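Long-range contacts in porphyranase B (Zobellia galactanivorans, PDB 3JUU), which cleaves the sulfated red-algal polysaccharide porphyran at its (1->4) linkages between beta-D-galactopyranose and alpha-L-galactopyranose-6-sulfate: residues Trp47-Gln52 with Gly97-Arg102; Gly60-Glu65 with Arg239-Thr244. One frame throughout, in Å; residues are numbered along the deposited sequence.

Interaction 1: Trp47-Gln52 with Gly97-Arg102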
ATOM      1  N   TRP A  47      -5.613  -7.966  11.227  1.00 13.13           N
ATOM      2  CA  TRP A  47      -4.812  -8.065  10.011  1.00 13.86           C
ATOM      3  C   TRP A  47      -4.700  -9.494   9.544  1.00 14.29           C
ATOM      4  O   TRP A  47      -4.584 -10.422  10.411  1.00 14.90           O
ATOM      5  CB  TRP A  47      -3.411  -7.510  10.250  1.00 13.75           C
ATOM      6  CG  TRP A  47      -3.407  -6.104  10.781  1.00 13.70           C
ATOM      7  CD1 TRP A  47      -3.083  -5.711  12.067  1.00 14.40           C
ATOM      8  CD2 TRP A  47      -3.721  -4.890  10.049  1.00 14.15           C
ATOM      9  NE1 TRP A  47      -3.182  -4.314  12.174  1.00 16.13           N
ATOM     10  CE2 TRP A  47      -3.585  -3.793  10.962  1.00 14.32           C
ATOM     11  CE3 TRP A  47      -4.136  -4.634   8.721  1.00 10.01           C
ATOM     12  CZ2 TRP A  47      -3.830  -2.405  10.587  1.00 14.77           C
ATOM     13  CZ3 TRP A  47      -4.376  -3.258   8.324  1.00 11.16           C
ATOM     14  CH2 TRP A  47      -4.231  -2.165   9.269  1.00 13.22           C
ATOM     15  N   GLN A  48      -4.664  -9.673   8.221  1.00 12.15           N
ATOM     16  CA  GLN A  48      -4.496 -11.013   7.583  1.00 12.45           C
ATOM     17  C   GLN A  48      -3.105 -11.006   7.015  1.00 13.23           C
ATOM     18  O   GLN A  48      -2.754 -10.161   6.175  1.00 10.83           O
ATOM     19  CB  GLN A  48      -5.537 -11.313   6.476  1.00 13.27           C
ATOM     20  CG  GLN A  48      -5.407 -12.678   5.836  1.00 12.34           C
ATOM     21  CD  GLN A  48      -6.567 -12.954   4.968  1.00 18.21           C
ATOM     22  OE1 GLN A  48      -7.041 -12.059   4.211  1.00 17.68           O
ATOM     23  NE2 GLN A  48      -7.047 -14.192   5.015  1.00 18.61           N
ATOM     24  N   ILE A  49      -2.296 -11.978   7.438  1.00 13.37           N
ATOM     25  CA  ILE A  49      -0.931 -12.099   6.875  1.00 12.70           C
ATOM     26  C   ILE A  49      -0.687 -13.468   6.193  1.00 14.48           C
ATOM     27  O   ILE A  49       0.406 -13.673   5.652  1.00 14.80           O
ATOM     28  CB  ILE A  49       0.110 -11.860   7.962  1.00 12.40           C
ATOM     29  CG1 ILE A  49       0.106 -12.987   9.060  1.00 11.55           C
ATOM     30  CG2 ILE A  49      -0.100 -10.396   8.595  1.00 14.03           C
ATOM     31  CD1 ILE A  49       1.313 -12.869  10.085  1.00 13.09           C
ATOM     32  N   SER A  50      -1.677 -14.376   6.252  1.00 14.59           N
ATOM     33  CA  SER A  50      -1.601 -15.706   5.585  1.00 15.24           C
ATOM     34  C   SER A  50      -3.024 -16.066   5.318  1.00 15.10           C
ATOM     35  O   SER A  50      -3.935 -15.535   6.010  1.00 14.79           O
ATOM     36  CB  SER A  50      -0.938 -16.782   6.541  1.00 16.49           C
ATOM     37  OG  SER A  50      -1.724 -16.918   7.692  1.00 20.36           O
ATOM     38  N   GLY A  51      -3.256 -16.997   4.401  1.00 15.23           N
ATOM     39  CA  GLY A  51      -4.604 -17.469   4.040  1.00 15.62           C
ATOM     40  C   GLY A  51      -5.294 -16.555   3.042  1.00 16.10           C
ATOM     41  O   GLY A  51      -6.425 -16.832   2.613  1.00 16.92           O
ATOM     42  N   GLN A  52      -4.677 -15.398   2.737  1.00 14.10           N
ATOM     43  CA  GLN A  52      -5.244 -14.485   1.717  1.00 15.23           C
ATOM     44  C   GLN A  52      -5.287 -15.061   0.282  1.00 15.44           C
ATOM     45  O   GLN A  52      -4.516 -15.984  -0.048  1.00 16.71           O
ATOM     46  CB  GLN A  52      -4.523 -13.139   1.746  1.00 13.69           C
ATOM     47  CG  GLN A  52      -3.126 -13.113   1.006  1.00 13.30           C
ATOM     48  CD  GLN A  52      -2.023 -13.734   1.865  1.00 15.60           C
ATOM     49  OE1 GLN A  52      -2.235 -14.053   3.041  1.00 16.54           O
ATOM     50  NE2 GLN A  52      -0.835 -13.872   1.293  1.00 12.92           N
ATOM     51  N   GLY A  97       6.040 -10.055   1.839  1.00  9.30           N
ATOM     52  CA  GLY A  97       5.060 -10.196   2.886  1.00 10.01           C
ATOM     53  C   GLY A  97       3.826  -9.400   2.513  1.00 10.82           C
ATOM     54  O   GLY A  97       3.872  -8.457   1.671  1.00  9.85           O
ATOM     55  N   TYR A  98       2.728  -9.784   3.165  1.00 11.13           N
ATOM     56  CA  TYR A  98       1.397  -9.231   2.815  1.00 10.59           C
ATOM     57  C   TYR A  98       0.711  -8.998   4.118  1.00 11.07           C
ATOM     58  O   TYR A  98       0.745  -9.893   5.035  1.00 11.77           O
ATOM     59  CB  TYR A  98       0.648 -10.238   1.946  1.00  9.96           C
ATOM     60  CG  TYR A  98      -0.874  -9.984   1.761  1.00 11.36           C
ATOM     61  CD1 TYR A  98      -1.366  -9.540   0.562  1.00 11.16           C
ATOM     62  CD2 TYR A  98      -1.782 -10.154   2.850  1.00 11.05           C
ATOM     63  CE1 TYR A  98      -2.737  -9.321   0.366  1.00 11.51           C
ATOM     64  CE2 TYR A  98      -3.163  -9.935   2.662  1.00 12.27           C
ATOM     65  CZ  TYR A  98      -3.602  -9.547   1.402  1.00 11.49           C
ATOM     66  OH  TYR A  98      -4.906  -9.373   1.144  1.00 13.77           O
ATOM     67  N   VAL A  99       0.154  -7.798   4.272  1.00 10.92           N
ATOM     68  CA  VAL A  99      -0.666  -7.541   5.453  1.00 10.79           C
ATOM     69  C   VAL A  99      -1.935  -6.845   4.924  1.00 11.59           C
ATOM     70  O   VAL A  99      -1.803  -5.765   4.321  1.00 11.07           O
ATOM     71  CB  VAL A  99       0.063  -6.582   6.448  1.00  9.60           C
ATOM     72  CG1 VAL A  99      -0.838  -6.393   7.753  1.00 11.80           C
ATOM     73  CG2 VAL A  99       1.467  -7.093   6.845  1.00 10.72           C
ATOM     74  N   GLY A 100      -3.113  -7.451   5.097  1.00  9.77           N
ATOM     75  CA  GLY A 100      -4.364  -6.865   4.654  1.00 11.25           C
ATOM     76  C   GLY A 100      -5.355  -6.681   5.805  1.00 11.66           C
ATOM     77  O   GLY A 100      -5.431  -7.522   6.745  1.00 11.75           O
ATOM     78  N   SER A 101      -6.080  -5.554   5.788  1.00 11.04           N
ATOM     79  CA  SER A 101      -7.114  -5.340   6.872  1.00 10.99           C
ATOM     80  C   SER A 101      -8.259  -6.306   6.703  1.00 12.30           C
ATOM     81  O   SER A 101      -8.781  -6.488   5.593  1.00 11.72           O
ATOM     82  CB  SER A 101      -7.597  -3.849   6.933  1.00 11.24           C
ATOM     83  OG  SER A 101      -8.365  -3.507   5.769  1.00 12.04           O
ATOM     84  N   ARG A 102      -8.660  -6.983   7.782  1.00 12.30           N
ATOM     85  CA  ARG A 102      -9.806  -7.881   7.631  1.00 13.62           C
ATOM     86  C   ARG A 102     -11.118  -7.045   7.651  1.00 13.57           C
ATOM     87  O   ARG A 102     -12.137  -7.538   7.178  1.00 15.58           O
ATOM     88  CB  ARG A 102      -9.836  -8.868   8.797  1.00 12.42           C
ATOM     89  CG  ARG A 102      -8.652  -9.775   8.807  1.00 15.77           C
ATOM     90  CD  ARG A 102      -8.831 -10.817   9.966  1.00 19.69           C
ATOM     91  NE  ARG A 102      -7.617 -11.620  10.075  1.00 20.49           N
ATOM     92  CZ  ARG A 102      -7.425 -12.776   9.417  1.00 22.36           C
ATOM     93  NH1 ARG A 102      -8.332 -13.251   8.551  1.00 19.93           N
ATOM     94  NH2 ARG A 102      -6.298 -13.451   9.599  1.00 21.45           N
TER
HETATM   95  O   HOH W   1      -6.417  -9.487   3.297  1.00 15.65           O
HETATM   96  O   HOH W   2      -7.645 -16.388   7.483  1.00 35.92           O
HETATM   97  O   HOH W   3       2.832 -12.397   4.502  1.00 11.47           O
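Q52 lies over one face of the Y98 ring, its amide nearly parallel to the ring, the two planes 9° apart. Followed outward, Q52 CB rests 3.6 Å from Y98 CE2; CG then sits over the ring centre in a CH-pi contact, 3.5 Å from the centroid; CD moves on above Y98 CD2, and NE2 ends near Y98 CG and CB. The chain bends at chi2 (-79°), which folds the amide down along the ring; Q52 NE2 hydrogen-bonds to W54 O, which helps to set the turn of the amide. At the edge of the same ring, Q48 O accepts the N-H of G100 at 2.9 Å, and Q48 N bonds to G100 O at 2.7 Å. A water joins Q48 OE1 to Y98 OH. Q48 CB sits over one face of the R102 guanidinium, 3.7 Å from its plane, and the two side chains cross at about a right angle. On the other face of the strand pair, W47 CZ3 meets S101 CB at 3.6 Å and W47 CB meets V99 CG1. Q52 and Y98 lie beside W54, a probable substrate-binding residue of this GH16 beta-sandwich. The short strand 47-48 pairs antiparallel with the end of strand 90-101, whose other edge bonds to strand 237-242; M240 of that strand touches both W47 and V99, and I67 of strand 67-70 packs on I49 and V99.

Interaction 2: Gly60-Glu65 with Arg239-Thr244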
ATOM      1  N   GLY A  60       8.306 -13.583  -6.009  1.00  9.81           N
ATOM      2  CA  GLY A  60       8.276 -13.179  -4.569  1.00  9.71           C
ATOM      3  C   GLY A  60       7.024 -13.755  -3.837  1.00 11.38           C
ATOM      4  O   GLY A  60       5.852 -13.383  -4.177  1.00 11.37           O
ATOM      5  N   LEU A  61       7.259 -14.639  -2.860  1.00 10.69           N
ATOM      6  CA  LEU A  61       6.174 -15.334  -2.203  1.00 10.52           C
ATOM      7  C   LEU A  61       5.955 -14.613  -0.879  1.00 11.36           C
ATOM      8  O   LEU A  61       6.915 -14.391  -0.090  1.00 10.36           O
ATOM      9  CB  LEU A  61       6.570 -16.840  -2.006  1.00 11.56           C
ATOM     10  CG  LEU A  61       5.508 -17.756  -1.339  1.00 11.43           C
ATOM     11  CD1 LEU A  61       4.407 -17.977  -2.376  1.00  9.02           C
ATOM     12  CD2 LEU A  61       6.187 -19.148  -0.961  1.00 12.10           C
ATOM     13  N   PHE A  62       4.674 -14.286  -0.559  1.00  8.63           N
ATOM     14  CA  PHE A  62       4.404 -13.618   0.716  1.00 10.20           C
ATOM     15  C   PHE A  62       4.487 -14.608   1.889  1.00 10.20           C
ATOM     16  O   PHE A  62       3.767 -15.628   1.870  1.00 12.26           O
ATOM     17  CB  PHE A  62       2.946 -13.082   0.705  1.00  8.75           C
ATOM     18  CG  PHE A  62       2.698 -12.074  -0.421  1.00  7.79           C
ATOM     19  CD1 PHE A  62       3.721 -11.176  -0.744  1.00  8.24           C
ATOM     20  CD2 PHE A  62       1.456 -11.973  -1.048  1.00  8.06           C
ATOM     21  CE1 PHE A  62       3.521 -10.158  -1.783  1.00 12.94           C
ATOM     22  CE2 PHE A  62       1.220 -10.990  -2.052  1.00  8.27           C
ATOM     23  CZ  PHE A  62       2.278 -10.079  -2.399  1.00 11.13           C
ATOM     24  N   LEU A  63       5.419 -14.350   2.824  1.00  9.82           N
ATOM     25  CA  LEU A  63       5.558 -15.247   3.978  1.00 11.40           C
ATOM     26  C   LEU A  63       4.995 -14.603   5.208  1.00 10.72           C
ATOM     27  O   LEU A  63       5.384 -13.497   5.541  1.00 10.78           O
ATOM     28  CB  LEU A  63       7.061 -15.531   4.235  1.00 12.24           C
ATOM     29  CG  LEU A  63       7.868 -16.130   3.044  1.00 12.99           C
ATOM     30  CD1 LEU A  63       9.337 -16.471   3.532  1.00 11.47           C
ATOM     31  CD2 LEU A  63       7.267 -17.417   2.460  1.00 15.36           C
ATOM     32  N   ALA A  64       4.206 -15.346   5.970  1.00 11.17           N
ATOM     33  CA  ALA A  64       3.763 -14.842   7.276  1.00 12.42           C
ATOM     34  C   ALA A  64       4.963 -14.608   8.199  1.00 13.15           C
ATOM     35  O   ALA A  64       4.972 -13.649   9.009  1.00 13.14           O
ATOM     36  CB  ALA A  64       2.703 -15.819   7.878  1.00 13.13           C
ATOM     37  N   GLU A  65       6.007 -15.470   8.068  1.00 12.33           N
ATOM     38  CA  GLU A  65       7.217 -15.356   8.922  1.00 15.21           C
ATOM     39  C   GLU A  65       7.995 -14.082   8.658  1.00 14.47           C
ATOM     40  O   GLU A  65       8.894 -13.728   9.430  1.00 12.89           O
ATOM     41  CB  GLU A  65       8.239 -16.519   8.665  1.00 17.05           C
ATOM     42  CG  GLU A  65       7.676 -17.958   8.565  1.00 26.79           C
ATOM     43  CD  GLU A  65       7.128 -18.375   7.141  1.00 33.08           C
ATOM     44  OE1 GLU A  65       7.894 -19.093   6.347  1.00 35.44           O
ATOM     45  OE2 GLU A  65       5.942 -18.027   6.831  1.00 23.07           O
ATOM     46  N   ARG A 239      -3.967  -2.488   2.508  1.00  7.06           N
ATOM     47  CA  ARG A 239      -2.901  -3.403   2.111  1.00  9.37           C
ATOM     48  C   ARG A 239      -1.559  -2.755   2.447  1.00  9.69           C
ATOM     49  O   ARG A 239      -1.305  -1.591   2.059  1.00  9.99           O
ATOM     50  CB  ARG A 239      -2.891  -3.609   0.602  1.00  7.36           C
ATOM     51  CG  ARG A 239      -4.166  -4.274   0.049  1.00  7.45           C
ATOM     52  CD  ARG A 239      -4.105  -5.838   0.310  1.00  8.40           C
ATOM     53  NE  ARG A 239      -5.311  -6.482  -0.202  1.00  7.98           N
ATOM     54  CZ  ARG A 239      -6.415  -6.727   0.508  1.00 11.44           C
ATOM     55  NH1 ARG A 239      -6.546  -6.275   1.718  1.00 10.26           N
ATOM     56  NH2 ARG A 239      -7.394  -7.429  -0.074  1.00 13.27           N
ATOM     57  N   MET A 240      -0.651  -3.534   3.067  1.00  9.05           N
ATOM     58  CA  MET A 240       0.757  -3.139   3.184  1.00  8.91           C
ATOM     59  C   MET A 240       1.533  -4.375   2.660  1.00  9.89           C
ATOM     60  O   MET A 240       1.488  -5.474   3.268  1.00  9.24           O
ATOM     61  CB  MET A 240       1.119  -2.841   4.672  1.00 10.74           C
ATOM     62  CG  MET A 240       0.484  -1.511   5.226  1.00 12.64           C
ATOM     63  SD  MET A 240      -1.205  -1.967   5.914  1.00 22.92           S
ATOM     64  CE  MET A 240      -0.875  -2.763   7.490  1.00 12.89           C
ATOM     65  N   VAL A 241       2.221  -4.208   1.532  1.00 10.16           N
ATOM     66  CA  VAL A 241       2.683  -5.387   0.773  1.00  9.00           C
ATOM     67  C   VAL A 241       4.076  -5.114   0.291  1.00  8.80           C
ATOM     68  O   VAL A 241       4.416  -3.988  -0.166  1.00  8.87           O
ATOM     69  CB  VAL A 241       1.719  -5.715  -0.421  1.00  7.97           C
ATOM     70  CG1 VAL A 241       2.348  -6.768  -1.412  1.00 12.01           C
ATOM     71  CG2 VAL A 241       0.328  -6.199   0.140  1.00 10.04           C
ATOM     72  N   VAL A 242       4.881  -6.170   0.302  1.00  8.51           N
ATOM     73  CA  VAL A 242       6.269  -6.083  -0.171  1.00  7.87           C
ATOM     74  C   VAL A 242       6.364  -7.243  -1.165  1.00  8.46           C
ATOM     75  O   VAL A 242       6.196  -8.414  -0.777  1.00  8.53           O
ATOM     76  CB  VAL A 242       7.267  -6.298   1.033  1.00  7.71           C
ATOM     77  CG1 VAL A 242       8.730  -6.541   0.467  1.00  6.01           C
ATOM     78  CG2 VAL A 242       7.244  -5.060   1.974  1.00  8.37           C
ATOM     79  N   GLU A 243       6.568  -6.937  -2.447  1.00  8.12           N
ATOM     80  CA  GLU A 243       6.349  -7.950  -3.514  1.00  8.97           C
ATOM     81  C   GLU A 243       7.479  -7.840  -4.544  1.00  9.55           C
ATOM     82  O   GLU A 243       8.278  -6.881  -4.485  1.00  8.64           O
ATOM     83  CB  GLU A 243       5.039  -7.628  -4.233  1.00  9.81           C
ATOM     84  CG  GLU A 243       5.158  -6.467  -5.205  1.00  8.66           C
ATOM     85  CD  GLU A 243       3.911  -5.598  -5.169  1.00 15.10           C
ATOM     86  OE1 GLU A 243       3.054  -5.794  -6.068  1.00 12.08           O
ATOM     87  OE2 GLU A 243       3.804  -4.731  -4.272  1.00 13.72           O
ATOM     88  N   THR A 244       7.494  -8.723  -5.544  1.00  8.72           N
ATOM     89  CA  THR A 244       8.340  -8.440  -6.742  1.00  8.46           C
ATOM     90  C   THR A 244       7.387  -7.886  -7.838  1.00  9.24           C
ATOM     91  O   THR A 244       6.265  -8.381  -8.028  1.00  9.36           O
ATOM     92  CB  THR A 244       9.018  -9.760  -7.229  1.00  8.25           C
ATOM     93  OG1 THR A 244       7.990 -10.775  -7.262  1.00  7.43           O
ATOM     94  CG2 THR A 244      10.140 -10.214  -6.197  1.00 11.25           C
TER
HETATM   95  O   HOH W   4       5.616 -10.867  -5.320  1.00 10.20           O
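F62 reaches from strand 60-62 to the end of strand 237-242 with the edge of its ring. With CG anti to its carbonyl carbon (chi1 -60°), the phenyl group swings across so that CE1 stands 3.3 Å from V242 O, close to the ring plane, and CZ meets V241 CG1 at 3.5 Å, the two side chains crossing at about a right angle. E243 CB also lies in the plane of the ring, 3.8 Å from F62 CE1. Beyond CB the E243 chain bends, carrying its carboxylate away from F62 to S122 and R57, with the carboxylate plane steeply inclined to the ring (83°). Where strand 60-62 begins, T244 OG1, set between its own backbone N and carbonyl carbon (chi1 47°), takes a weak bond from G60 N, and a water bridges G60 O to T244 N. W54 packs edge-to-face with F62. Replacing F62 by an alanine is likely to open a gap beside V241 and E243 CB and to take from W54 its edge-to-face partner. E243, R57 and W54 probably bind substrate, consistent with a place for this contact at the substrate site of the family GH16 jelly-roll beta-sandwich.

Overall arrangement
Both contacts are buried and meet at strand 90-101: interaction 1 adds strand 47-48 to one edge of its end, and interaction 2 joins strand 60-62 and strand 237-242, each of which also pairs with strand 90-101. They touch directly, through probable backbone bonds from M240 N to V99 O and from V242 N to G97 O, and where F62 packs on Y98. Interaction 1 buries more surface and combines regular antiparallel pairing with a solvent-facing polar side at R102. Interaction 2 has no backbone pairing between its segments and relies on an aromatic edge, a weak bond and a water. Y98 and E243 both lie near W54, so both contacts probably border the substrate site.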